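Tumor necrosis factor receptor superfamily member 11B (Mus musculus, PDB 4E4D) acts as a secreted decoy receptor for the cytokine RANKL, neutralizing its function in osteoclastogenesis and so restraining the activation of osteoclasts. Local coordinates at residues E75-R78 / T79-R82. Residues are numbered along the deposited sequence; the frame is centred on the assembly and turned at random.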
loop_
_atom_site.group_PDB
_atom_site.type_symbol
_atom_site.label_atom_id
_atom_site.label_comp_id
_atom_site.label_asym_id
_atom_site.label_seq_id
_atom_site.Cartn_x
_atom_site.Cartn_y
_atom_site.Cartn_z
ATOM N N GLU B 75 -14.279 -15.363 26.441
ATOM C CA GLU B 75 -12.864 -15.072 26.622
ATOM C C GLU B 75 -12.011 -16.109 25.908
ATOM O O GLU B 75 -12.515 -17.133 25.447
ATOM C CB GLU B 75 -12.508 -15.037 28.108
ATOM C CG GLU B 75 -13.073 -13.833 28.847
ATOM C CD GLU B 75 -12.806 -13.882 30.339
ATOM O OE1 GLU B 75 -12.286 -14.912 30.821
ATOM O OE2 GLU B 75 -13.118 -12.890 31.032
ATOM N N CYS B 76 -10.715 -15.835 25.822
ATOM C CA CYS B 76 -9.785 -16.726 25.143
ATOM C C CYS B 76 -9.515 -17.981 25.968
ATOM O O CYS B 76 -9.261 -17.903 27.170
ATOM C CB CYS B 76 -8.472 -15.997 24.860
ATOM S SG CYS B 76 -7.207 -17.038 24.109
ATOM N N ASN B 77 -9.572 -19.133 25.310
ATOM C CA ASN B 77 -9.300 -20.410 25.957
ATOM C C ASN B 77 -8.341 -21.232 25.102
ATOM O O ASN B 77 -8.146 -20.939 23.924
ATOM C CB ASN B 77 -10.607 -21.176 26.175
ATOM C CG ASN B 77 -10.484 -22.248 27.236
ATOM O OD1 ASN B 77 -9.410 -22.809 27.450
ATOM N ND2 ASN B 77 -11.591 -22.539 27.914
ATOM N N ARG B 78 -7.736 -22.258 25.692
ATOM C CA ARG B 78 -6.815 -23.114 24.953
ATOM C C ARG B 78 -7.528 -23.888 23.844
ATOM O O ARG B 78 -6.886 -24.408 22.934
ATOM C CB ARG B 78 -6.098 -24.084 25.897
ATOM C CG ARG B 78 -5.119 -23.403 26.843
ATOM C CD ARG B 78 -4.222 -24.401 27.567
ATOM N NE ARG B 78 -4.981 -25.356 28.375
ATOM C CZ ARG B 78 -5.287 -26.597 28.003
ATOM N NH1 ARG B 78 -4.900 -27.077 26.826
ATOM N NH2 ARG B 78 -5.985 -27.373 28.820
ATOM N N THR B 79 -8.855 -23.954 23.917
ATOM C CA THR B 79 -9.633 -24.706 22.936
ATOM C C THR B 79 -10.355 -23.807 21.931
ATOM O O THR B 79 -10.669 -24.243 20.824
ATOM C CB THR B 79 -10.671 -25.615 23.624
ATOM O OG1 THR B 79 -11.537 -24.823 24.446
ATOM C CG2 THR B 79 -9.978 -26.664 24.482
ATOM N N HIS B 80 -10.620 -22.560 22.309
ATOM C CA HIS B 80 -11.335 -21.641 21.425
ATOM C C HIS B 80 -10.765 -20.225 21.455
ATOM O O HIS B 80 -10.160 -19.802 22.440
ATOM C CB HIS B 80 -12.825 -21.605 21.777
ATOM C CG HIS B 80 -13.106 -21.168 23.181
ATOM N ND1 HIS B 80 -13.543 -22.037 24.158
ATOM C CD2 HIS B 80 -13.019 -19.952 23.770
ATOM C CE1 HIS B 80 -13.710 -21.375 25.290
ATOM N NE2 HIS B 80 -13.399 -20.108 25.081
ATOM N N ASN B 81 -10.974 -19.498 20.361
ATOM C CA ASN B 81 -10.502 -18.126 20.237
ATOM C C ASN B 81 -11.401 -17.150 20.983
ATOM O O ASN B 81 -12.534 -17.478 21.335
ATOM C CB ASN B 81 -10.451 -17.726 18.762
ATOM C CG ASN B 81 -9.808 -16.370 18.544
ATOM O OD1 ASN B 81 -9.053 -15.882 19.387
ATOM N ND2 ASN B 81 -10.103 -15.753 17.406
ATOM N N ARG B 82 -10.887 -15.950 21.221
ATOM C CA ARG B 82 -11.685 -14.869 21.777
ATOM C C ARG B 82 -12.860 -14.583 20.849
ATOM O O ARG B 82 -12.719 -14.637 19.627
ATOM C CB ARG B 82 -10.827 -13.612 21.939
ATOM C CG ARG B 82 -11.589 -12.394 22.420
ATOM C CD ARG B 82 -10.693 -11.166 22.503
ATOM N NE ARG B 82 -9.524 -11.388 23.354
ATOM C CZ ARG B 82 -8.297 -11.669 22.916
ATOM N NH1 ARG B 82 -8.035 -11.765 21.617
ATOM N NH2 ARG B 82 -7.316 -11.852 23.788
HETATM O O HOH W 1 -9.788 -13.185 25.820
#
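Asn77 and His80 close a tight reversal of the chain, in which the backbone N of Asn77 donates to O of His80 at 3.0 Å, with an N-H...O angle of 160°. The return bond, from N of His80 to O of Asn77, is weak at 3.4 Å, so one good bond and one poor one pin the two ends of a type I beta turn with Arg78 and Thr79 at its corner. A third polar link comes from the imidazole: NE2 of His80 gives a weak hydrogen bond to the carbonyl O of Glu75, 3.1 Å away and near the plane of the ring. Further along, a water bridges N of Cys76 and, weakly, NE of Arg82. With CG of His80 between its own backbone N and carbonyl carbon (chi1 60°), the ring folds back over the incoming arm of the turn, residues 75-77, an example of a side chain supplementing a turn that rests mainly on one sound backbone bond. There one ring face receives CB of Asn77 in a CH-pi contact, 3.3 Å from the centroid and displaced toward the rim, while the Asn77 amide stands steeply to the ring, the planes 75° apart. A leucine in place of His80 would probably leave the Glu75 carbonyl without its ring donor and the CB of Asn77 without a flat surface to lie on. The turn belongs to the second TNFR cysteine-rich repeat, linking strand 70-74 to strand 83-86; the disulfide from Cys76 to Cys62 and the bond from Asn81 ND2 to Ser63 O tie it to the segment following strand 60-61.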